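Side-chain contacts in GXWXG domain-containing protein (PDB 4MVE), which is of unknown function, its chain combining a GXWXG family region with a DUF4334 region in one curled, largely antiparallel beta-sheet: residues 76-81 / 111-116; 67-72 / 145-150; 12-17 / 47-52. All blocks are in the same frame, centred on the assembly; numbering follows the deposited sequence.

Interaction 1 of 3, residues 76-81 / 111-116; sequences EPLLCR and MIYDKQ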
loop_
_atom_site.group_PDB
_atom_site.type_symbol
_atom_site.label_atom_id
_atom_site.label_comp_id
_atom_site.label_asym_id
_atom_site.label_seq_id
_atom_site.Cartn_x
_atom_site.Cartn_y
_atom_site.Cartn_z
ATOM N N GLU A 76 10.533 -5.665 0.279
ATOM C CA GLU A 76 10.953 -4.867 -0.870
ATOM C C GLU A 76 9.802 -3.908 -1.143
ATOM O O GLU A 76 8.753 -4.337 -1.605
ATOM C CB GLU A 76 11.342 -5.729 -2.083
ATOM C CG GLU A 76 12.460 -6.719 -1.748
ATOM C CD GLU A 76 12.658 -7.816 -2.776
ATOM O OE1 GLU A 76 11.671 -8.167 -3.460
ATOM O OE2 GLU A 76 13.784 -8.356 -2.872
ATOM N N PRO A 77 9.927 -2.615 -0.764
ATOM C CA PRO A 77 8.779 -1.707 -0.913
ATOM C C PRO A 77 8.510 -1.207 -2.324
ATOM O O PRO A 77 7.387 -0.767 -2.606
ATOM C CB PRO A 77 9.139 -0.531 -0.002
ATOM C CG PRO A 77 10.631 -0.522 0.037
ATOM C CD PRO A 77 11.092 -1.944 -0.142
ATOM N N LEU A 78 9.521 -1.214 -3.192
ATOM C CA LEU A 78 9.371 -0.617 -4.531
ATOM C C LEU A 78 9.788 -1.507 -5.654
ATOM O O LEU A 78 10.823 -1.276 -6.288
ATOM C CB LEU A 78 10.164 0.705 -4.623
ATOM C CG LEU A 78 9.799 1.770 -3.571
ATOM C CD1 LEU A 78 10.855 2.841 -3.534
ATOM C CD2 LEU A 78 8.416 2.403 -3.886
ATOM N N LEU A 79 8.934 -2.495 -5.961
ATOM C CA LEU A 79 9.119 -3.343 -7.130
ATOM C C LEU A 79 8.698 -2.521 -8.297
ATOM O O LEU A 79 7.687 -1.825 -8.194
ATOM C CB LEU A 79 8.307 -4.649 -7.042
ATOM C CG LEU A 79 8.620 -5.607 -5.869
ATOM C CD1 LEU A 79 7.701 -6.864 -5.958
ATOM C CD2 LEU A 79 10.138 -6.012 -5.843
ATOM N N CYS A 80 9.512 -2.500 -9.362
ATOM C CA CYS A 80 9.241 -1.691 -10.539
ATOM C C CYS A 80 9.407 -2.531 -11.747
ATOM O O CYS A 80 10.043 -3.588 -11.697
ATOM C CB CYS A 80 10.146 -0.454 -10.595
ATOM S SG CYS A 80 9.947 0.674 -9.195
ATOM N N ARG A 81 8.853 -2.056 -12.844
ATOM C CA ARG A 81 8.970 -2.731 -14.114
ATOM C C ARG A 81 10.031 -2.033 -14.935
ATOM O O ARG A 81 9.973 -0.807 -15.136
ATOM C CB ARG A 81 7.624 -2.774 -14.831
ATOM C CG ARG A 81 7.532 -3.959 -15.773
ATOM C CD ARG A 81 6.193 -4.026 -16.452
ATOM N NE ARG A 81 5.117 -4.512 -15.583
ATOM C CZ ARG A 81 4.819 -5.793 -15.397
ATOM N NH1 ARG A 81 5.572 -6.743 -15.940
ATOM N NH2 ARG A 81 3.788 -6.138 -14.642
HETATM N N MSE A 111 3.755 -1.345 6.982
HETATM C CA MSE A 111 5.126 -1.420 6.472
HETATM C C MSE A 111 5.891 -0.173 6.896
HETATM O O MSE A 111 5.402 0.927 6.722
HETATM C CB MSE A 111 5.143 -1.569 4.959
HETATM C CG MSE A 111 6.459 -2.081 4.428
HETATM SE SE MSE A 111 6.554 -1.669 2.512
HETATM C CE MSE A 111 6.703 0.246 2.608
ATOM N N ILE A 112 7.076 -0.326 7.476
ATOM C CA ILE A 112 7.879 0.845 7.883
ATOM C C ILE A 112 9.132 0.900 7.000
ATOM O O ILE A 112 9.865 -0.065 6.987
ATOM C CB ILE A 112 8.258 0.746 9.390
ATOM C CG1 ILE A 112 6.994 0.576 10.282
ATOM C CG2 ILE A 112 9.178 1.940 9.835
ATOM C CD1 ILE A 112 7.193 0.539 11.774
ATOM N N TYR A 113 9.416 2.021 6.322
ATOM C CA TYR A 113 10.671 2.103 5.545
ATOM C C TYR A 113 11.836 2.126 6.506
ATOM O O TYR A 113 11.736 2.739 7.593
ATOM C CB TYR A 113 10.711 3.353 4.654
ATOM C CG TYR A 113 9.921 3.229 3.364
ATOM C CD1 TYR A 113 8.531 3.296 3.363
ATOM C CD2 TYR A 113 10.568 3.071 2.142
ATOM C CE1 TYR A 113 7.797 3.226 2.162
ATOM C CE2 TYR A 113 9.852 2.994 0.943
ATOM C CZ TYR A 113 8.466 3.047 0.956
ATOM O OH TYR A 113 7.794 2.997 -0.254
ATOM N N ASP A 114 12.928 1.478 6.119
ATOM C CA ASP A 114 14.140 1.471 6.934
ATOM C C ASP A 114 14.804 2.821 6.965
ATOM O O ASP A 114 15.423 3.169 7.977
ATOM C CB ASP A 114 15.168 0.456 6.371
ATOM C CG ASP A 114 14.726 -0.983 6.490
ATOM O OD1 ASP A 114 13.676 -1.237 7.148
ATOM O OD2 ASP A 114 15.448 -1.864 5.977
ATOM N N LYS A 115 14.774 3.551 5.817
ATOM C CA LYS A 115 15.590 4.761 5.688
ATOM C C LYS A 115 14.787 6.000 5.353
ATOM O O LYS A 115 15.378 7.013 4.996
ATOM C CB LYS A 115 16.674 4.524 4.607
ATOM C CG LYS A 115 17.639 3.390 4.924
ATOM C CD LYS A 115 18.980 3.922 5.367
ATOM C CE LYS A 115 19.520 3.246 6.609
ATOM N NZ LYS A 115 20.646 4.021 7.205
ATOM N N GLN A 116 13.459 5.934 5.477
ATOM C CA GLN A 116 12.538 7.029 5.130
ATOM C C GLN A 116 11.463 7.132 6.178
ATOM O O GLN A 116 11.010 6.090 6.645
ATOM C CB GLN A 116 11.877 6.776 3.740
ATOM C CG GLN A 116 12.840 6.419 2.595
ATOM C CD GLN A 116 13.861 7.490 2.301
ATOM O OE1 GLN A 116 13.671 8.672 2.594
ATOM N NE2 GLN A 116 14.993 7.082 1.763
#
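Pro-77 meets Met-111 and Tyr-113 where the curled antiparallel sheet brings strands 74-81 and 106-113 face to face. The axes of 76-81 and 111-113 come within 8.9 Å and run 80° apart, with no hydrogen bond between the segments, so this is side-chain packing across the interior and not strand pairing. Pro-77, the first residue of 76-81 to touch, points toward the other strand, and its CB touches both partners. CB of Pro-77 rests 3.7 Å from CE of Met-111, a selenomethionine, and its SE stands nearly as close to the same carbon. The chain of Met-111 leaves with CG anti to the backbone N (chi1 -162°) and bends at chi3, so that SE and CE both lie alongside CB of Pro-77. CG of the same proline ring lies 3.7 Å from CE2 of Tyr-113, approaching the phenol at a slant. Leu-78 follows; its side chain starts off to the side, but its end, the CD2 branch, comes nearer, and the two side chains cross at about a right angle. With an alanine in place of Tyr-113, Pro-77 would probably lose the ring and Leu-78 the hydroxyl it rests on, opening a gap in this buried layer. Lys-67, on the neighbouring strand 64-71, touches both Met-111 and Tyr-113. The phenol reaches Leu-78 through its oxygen: OH of Tyr-113 lies 3.7 Å from the methyl CD2 of Leu-78.

Interaction 2 of 3, residues 67-72 / 145-150; sequences KRFIDR and FHLTRE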
loop_
_atom_site.group_PDB
_atom_site.type_symbol
_atom_site.label_atom_id
_atom_site.label_comp_id
_atom_site.label_asym_id
_atom_site.label_seq_id
_atom_site.Cartn_x
_atom_site.Cartn_y
_atom_site.Cartn_z
ATOM N N LYS A 67 4.957 -4.524 -4.318
ATOM C CA LYS A 67 5.785 -4.829 -3.115
ATOM C C LYS A 67 5.940 -6.311 -2.890
ATOM O O LYS A 67 5.076 -7.091 -3.322
ATOM C CB LYS A 67 5.145 -4.217 -1.842
ATOM C CG LYS A 67 4.808 -2.730 -1.916
ATOM C CD LYS A 67 4.167 -2.212 -0.616
ATOM C CE LYS A 67 3.866 -0.746 -0.684
ATOM N NZ LYS A 67 5.120 0.051 -0.697
ATOM N N ARG A 68 7.058 -6.707 -2.236
ATOM C CA ARG A 68 7.319 -8.107 -1.852
ATOM C C ARG A 68 7.603 -8.158 -0.349
ATOM O O ARG A 68 8.537 -7.504 0.110
ATOM C CB ARG A 68 8.475 -8.757 -2.635
ATOM C CG ARG A 68 8.578 -10.295 -2.333
ATOM C CD ARG A 68 9.308 -11.139 -3.383
ATOM N NE ARG A 68 10.745 -10.846 -3.429
ATOM C CZ ARG A 68 11.714 -11.700 -3.093
ATOM N NH1 ARG A 68 12.984 -11.325 -3.151
ATOM N NH2 ARG A 68 11.417 -12.919 -2.658
ATOM N N PHE A 69 6.749 -8.855 0.427
ATOM C CA PHE A 69 6.964 -9.011 1.868
ATOM C C PHE A 69 7.628 -10.403 2.086
ATOM O O PHE A 69 6.931 -11.414 1.968
ATOM C CB PHE A 69 5.628 -8.846 2.633
ATOM C CG PHE A 69 4.894 -7.555 2.307
ATOM C CD1 PHE A 69 5.021 -6.431 3.133
ATOM C CD2 PHE A 69 4.064 -7.466 1.187
ATOM C CE1 PHE A 69 4.367 -5.233 2.814
ATOM C CE2 PHE A 69 3.412 -6.270 0.871
ATOM C CZ PHE A 69 3.580 -5.160 1.678
ATOM N N ILE A 70 8.964 -10.466 2.313
ATOM C CA ILE A 70 9.651 -11.780 2.476
ATOM C C ILE A 70 9.296 -12.359 3.840
ATOM O O ILE A 70 8.803 -13.479 3.930
ATOM C CB ILE A 70 11.213 -11.819 2.268
ATOM C CG1 ILE A 70 11.832 -10.793 1.249
ATOM C CG2 ILE A 70 11.775 -13.225 2.142
ATOM C CD1 ILE A 70 11.366 -10.758 -0.055
ATOM N N ASP A 71 9.600 -11.602 4.891
ATOM C CA ASP A 71 9.337 -11.918 6.287
ATOM C C ASP A 71 9.092 -10.572 7.004
ATOM O O ASP A 71 9.204 -9.504 6.369
ATOM C CB ASP A 71 10.489 -12.739 6.913
ATOM C CG ASP A 71 11.894 -12.141 6.795
ATOM O OD1 ASP A 71 12.088 -10.973 7.224
ATOM O OD2 ASP A 71 12.822 -12.880 6.387
ATOM N N ARG A 72 8.755 -10.627 8.305
ATOM C CA ARG A 72 8.478 -9.458 9.159
ATOM C C ARG A 72 9.612 -8.409 9.110
ATOM O O ARG A 72 9.375 -7.227 9.360
ATOM C CB ARG A 72 8.294 -9.971 10.609
ATOM C CG ARG A 72 7.912 -8.954 11.677
ATOM C CD ARG A 72 7.870 -9.645 13.034
ATOM N NE ARG A 72 7.748 -8.701 14.150
ATOM C CZ ARG A 72 8.770 -8.274 14.889
ATOM N NH1 ARG A 72 8.561 -7.442 15.902
ATOM N NH2 ARG A 72 10.008 -8.682 14.626
ATOM N N PHE A 145 -3.306 4.003 -1.143
ATOM C CA PHE A 145 -2.961 3.188 -2.298
ATOM C C PHE A 145 -3.565 1.783 -2.103
ATOM O O PHE A 145 -4.102 1.491 -1.033
ATOM C CB PHE A 145 -1.425 3.167 -2.532
ATOM C CG PHE A 145 -0.644 2.469 -1.445
ATOM C CD1 PHE A 145 -0.180 3.177 -0.328
ATOM C CD2 PHE A 145 -0.370 1.101 -1.529
ATOM C CE1 PHE A 145 0.532 2.531 0.690
ATOM C CE2 PHE A 145 0.324 0.447 -0.507
ATOM C CZ PHE A 145 0.786 1.167 0.591
ATOM N N HIS A 146 -3.475 0.905 -3.114
ATOM C CA HIS A 146 -4.048 -0.425 -2.910
ATOM C C HIS A 146 -3.075 -1.504 -3.337
ATOM O O HIS A 146 -2.139 -1.208 -4.054
ATOM C CB HIS A 146 -5.420 -0.580 -3.608
ATOM C CG HIS A 146 -5.482 -0.124 -5.037
ATOM N ND1 HIS A 146 -4.997 -0.909 -6.072
ATOM C CD2 HIS A 146 -5.983 1.019 -5.562
ATOM C CE1 HIS A 146 -5.229 -0.229 -7.180
ATOM N NE2 HIS A 146 -5.830 0.927 -6.922
ATOM N N LEU A 147 -3.242 -2.731 -2.802
ATOM C CA LEU A 147 -2.440 -3.900 -3.138
ATOM C C LEU A 147 -3.344 -5.081 -3.386
ATOM O O LEU A 147 -4.272 -5.319 -2.613
ATOM C CB LEU A 147 -1.400 -4.253 -2.043
ATOM C CG LEU A 147 -0.353 -3.191 -1.642
ATOM C CD1 LEU A 147 0.366 -3.603 -0.343
ATOM C CD2 LEU A 147 0.625 -2.857 -2.809
ATOM N N THR A 148 -3.019 -5.849 -4.436
ATOM C CA THR A 148 -3.671 -7.083 -4.906
ATOM C C THR A 148 -2.632 -8.199 -4.864
ATOM O O THR A 148 -1.558 -8.063 -5.440
ATOM C CB THR A 148 -4.271 -6.890 -6.306
ATOM O OG1 THR A 148 -5.155 -5.772 -6.219
ATOM C CG2 THR A 148 -5.058 -8.144 -6.791
ATOM N N ARG A 149 -2.935 -9.258 -4.124
ATOM C CA ARG A 149 -2.036 -10.385 -3.916
ATOM C C ARG A 149 -1.840 -11.193 -5.205
ATOM O O ARG A 149 -2.814 -11.530 -5.877
ATOM C CB ARG A 149 -2.585 -11.289 -2.785
ATOM C CG ARG A 149 -1.604 -12.347 -2.282
ATOM C CD ARG A 149 -2.261 -13.434 -1.431
ATOM N NE ARG A 149 -2.987 -12.917 -0.256
ATOM C CZ ARG A 149 -2.443 -12.660 0.931
ATOM N NH1 ARG A 149 -1.137 -12.827 1.124
ATOM N NH2 ARG A 149 -3.198 -12.229 1.932
ATOM N N GLU A 150 -0.569 -11.472 -5.556
ATOM C CA GLU A 150 -0.202 -12.331 -6.691
ATOM C C GLU A 150 -0.529 -13.767 -6.312
ATOM O O GLU A 150 -0.143 -14.199 -5.225
ATOM C CB GLU A 150 1.303 -12.219 -6.997
ATOM C CG GLU A 150 1.723 -11.250 -8.088
ATOM C CD GLU A 150 3.171 -11.421 -8.536
ATOM O OE1 GLU A 150 3.671 -10.529 -9.260
ATOM O OE2 GLU A 150 3.815 -12.428 -8.154
#
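Lys-67 reaches from strand 64-71 to Phe-145 and Leu-147 of strand 143-149, two strands that both pair with strand 42-48 and here face each other across the concave inside of the sheet. The axes of 67-71 and 145-149 are 9.7 Å apart at closest approach and 62° apart in direction, and no hydrogen bond joins the segments. From CB, which points toward 145-150, the Lys-67 chain runs with CG anti to the carbonyl carbon (chi1 -52°) and then stays extended through CG and CD. CD is the first atom to touch: it lies 4.1 Å from CD1 of Leu-147. The next carbon, CE, sits 3.7 Å from CE2 of Phe-145 and almost as near to CZ, meeting the ring at a slant while the two side chains cross at about a right angle. Beyond CE the chain bends, and NZ turns to the neighbouring strand 74-81.

Leu-147 also has a second partner. Its CD1 comes in at the edge of the Phe-69 ring, near the ring plane, 4.1 Å from CZ, the two side chains arriving from opposite directions. Trp-44 of the intervening strand touches both Phe-69 and Leu-147.

The contact thus uses the lysine for its methylenes: CD and CE pack as hydrocarbon against Leu-147 and Phe-145. The ammonium end has a hydrogen bond to the carbonyl O of Pro-77, so the charge is led away from these aliphatic and aromatic partners to a backbone acceptor.

Interaction 3 of 3, residues 12-17 / 47-52; sequences KIIASG and GIFDRG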
loop_
_atom_site.group_PDB
_atom_site.type_symbol
_atom_site.label_atom_id
_atom_site.label_comp_id
_atom_site.label_asym_id
_atom_site.label_seq_id
_atom_site.Cartn_x
_atom_site.Cartn_y
_atom_site.Cartn_z
ATOM N N LYS A 12 -14.375 -3.033 -5.872
ATOM C CA LYS A 12 -14.789 -2.632 -7.226
ATOM C C LYS A 12 -13.864 -1.548 -7.790
ATOM O O LYS A 12 -13.478 -1.622 -8.962
ATOM C CB LYS A 12 -16.258 -2.148 -7.239
ATOM C CG LYS A 12 -17.261 -3.298 -7.296
ATOM C CD LYS A 12 -18.701 -2.873 -7.018
ATOM C CE LYS A 12 -19.482 -2.507 -8.254
ATOM N NZ LYS A 12 -20.953 -2.506 -7.996
ATOM N N ILE A 13 -13.509 -0.548 -6.951
ATOM C CA ILE A 13 -12.598 0.545 -7.336
ATOM C C ILE A 13 -11.183 -0.032 -7.601
ATOM O O ILE A 13 -10.601 0.235 -8.648
ATOM C CB ILE A 13 -12.589 1.646 -6.247
ATOM C CG1 ILE A 13 -13.987 2.353 -6.146
ATOM C CG2 ILE A 13 -11.448 2.666 -6.501
ATOM C CD1 ILE A 13 -14.279 3.059 -4.665
ATOM N N ILE A 14 -10.665 -0.836 -6.674
ATOM C CA ILE A 14 -9.339 -1.468 -6.784
ATOM C C ILE A 14 -9.258 -2.362 -8.039
ATOM O O ILE A 14 -8.259 -2.296 -8.734
ATOM C CB ILE A 14 -9.011 -2.296 -5.485
ATOM C CG1 ILE A 14 -8.907 -1.387 -4.238
ATOM C CG2 ILE A 14 -7.755 -3.222 -5.653
ATOM C CD1 ILE A 14 -8.781 -2.211 -2.889
ATOM N N ALA A 15 -10.292 -3.203 -8.316
ATOM C CA ALA A 15 -10.258 -4.105 -9.471
ATOM C C ALA A 15 -10.322 -3.343 -10.802
ATOM O O ALA A 15 -9.755 -3.815 -11.782
ATOM C CB ALA A 15 -11.376 -5.149 -9.401
ATOM N N SER A 16 -10.976 -2.185 -10.837
ATOM C CA SER A 16 -11.072 -1.429 -12.082
ATOM C C SER A 16 -9.905 -0.378 -12.250
ATOM O O SER A 16 -9.800 0.226 -13.301
ATOM C CB SER A 16 -12.426 -0.732 -12.167
ATOM O OG SER A 16 -12.467 0.342 -11.239
ATOM N N GLY A 17 -9.090 -0.163 -11.211
ATOM C CA GLY A 17 -7.993 0.804 -11.220
ATOM C C GLY A 17 -8.493 2.232 -11.290
ATOM O O GLY A 17 -7.760 3.147 -11.676
ATOM N N GLY A 47 -1.449 -0.144 -6.929
ATOM C CA GLY A 47 -2.149 0.889 -7.670
ATOM C C GLY A 47 -2.462 2.020 -6.724
ATOM O O GLY A 47 -2.354 1.867 -5.500
ATOM N N ILE A 48 -2.803 3.175 -7.276
ATOM C CA ILE A 48 -3.012 4.374 -6.477
ATOM C C ILE A 48 -4.397 4.948 -6.718
ATOM O O ILE A 48 -4.859 4.987 -7.857
ATOM C CB ILE A 48 -1.895 5.404 -6.842
ATOM C CG1 ILE A 48 -0.499 4.846 -6.545
ATOM C CG2 ILE A 48 -2.093 6.729 -6.114
ATOM C CD1 ILE A 48 0.614 5.496 -7.364
ATOM N N PHE A 49 -5.022 5.465 -5.666
ATOM C CA PHE A 49 -6.365 6.040 -5.786
ATOM C C PHE A 49 -6.358 7.458 -6.380
ATOM O O PHE A 49 -7.295 7.794 -7.073
ATOM C CB PHE A 49 -7.085 6.051 -4.429
ATOM C CG PHE A 49 -7.465 4.666 -3.959
ATOM C CD1 PHE A 49 -8.553 3.990 -4.529
ATOM C CD2 PHE A 49 -6.793 4.066 -2.896
ATOM C CE1 PHE A 49 -8.923 2.718 -4.072
ATOM C CE2 PHE A 49 -7.181 2.800 -2.426
ATOM C CZ PHE A 49 -8.245 2.137 -3.016
ATOM N N ASP A 50 -5.356 8.304 -6.047
ATOM C CA ASP A 50 -5.256 9.657 -6.581
ATOM C C ASP A 50 -3.928 9.817 -7.331
ATOM O O ASP A 50 -2.877 10.023 -6.721
ATOM C CB ASP A 50 -5.405 10.684 -5.449
ATOM C CG ASP A 50 -5.192 12.140 -5.841
ATOM O OD1 ASP A 50 -5.384 12.480 -7.050
ATOM O OD2 ASP A 50 -4.862 12.944 -4.946
ATOM N N ARG A 51 -4.003 9.752 -8.657
ATOM C CA ARG A 51 -2.850 9.793 -9.538
ATOM C C ARG A 51 -2.329 11.231 -9.807
ATOM O O ARG A 51 -1.301 11.370 -10.476
ATOM C CB ARG A 51 -3.147 9.046 -10.863
ATOM C CG ARG A 51 -3.076 7.529 -10.636
ATOM C CD ARG A 51 -3.252 6.661 -11.861
ATOM N NE ARG A 51 -4.627 6.631 -12.371
ATOM C CZ ARG A 51 -5.588 5.799 -11.965
ATOM N NH1 ARG A 51 -5.370 4.957 -10.959
ATOM N NH2 ARG A 51 -6.790 5.843 -12.522
ATOM N N GLY A 52 -3.000 12.252 -9.259
ATOM C CA GLY A 52 -2.578 13.642 -9.401
ATOM C C GLY A 52 -1.573 14.101 -8.357
ATOM O O GLY A 52 -1.031 15.206 -8.471
#
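Phe-49 and Arg-51 of 47-52 meet Ile-13, Ile-14 and Gly-17, the phenylalanine by apolar packing and the arginine by hydrogen bonding to the carbonyl O of Gly-17, just after helix 5-16. In the apolar group, CG2 of Ile-13 lies in the plane of the Phe-49 ring, at its edge, 3.5 Å from CE1. CG2, anti to the backbone N, is the branch of Ile-13 that reaches the ring, the two side chains crossing at about a right angle. Ile-14 comes in at a slant, its CG1 3.8 Å from CZ of Phe-49. Neighbouring isoleucines on one helix turn thus converge on the CD1-CE1-CZ side of one phenyl ring.

The polar group centres on the carbonyl O of Gly-17. Arg-51 grips it end-on with both terminal nitrogens, NH1 at 3.1 Å and NH2 at 3.0 Å from that O. Neither bond is straight, with N-H...O angles of 136° and 139°, as expected when two donors converge on one acceptor; the oxygen lies about 20° out of the guanidinium plane. Gly-17 ends the helix in a Schellman motif with positive phi, which places this carbonyl just past the last turn.

Within 47-52, OD1 of Asp-50 accepts from the backbone N of Gly-52 at 3.3 Å, an Asx turn.

Helix 5-16 thereby packs against the turn that follows strand 42-48. Ile-14 also rests on strands 129-136 and 143-149, where His-146 meets Phe-49 edge-to-face, while Arg-51 touches Leu-60 of helix 54-61.

How the interactions relate
Interactions 1 and 2 are both buried, apolar and without hydrogen bonds across their segments, whereas interaction 3 is only partly buried and adds a charged side chain holding a helix-end carbonyl. The first two centre about 10 Å apart and lie on strands 74-81 and 64-71, which are neighbours in the sheet; NE of Arg-68 forms a salt bridge with OE1 of Glu-76 between them. Interaction 3 lies on the opposite side of the chain's centre from interaction 1, their centres about 20 Å apart, yet it meets interaction 2 through strand pairing, His-146 N probably bonding Gly-47 O. Two contacts therefore join strands across the sheet's interior; the third attaches a helix.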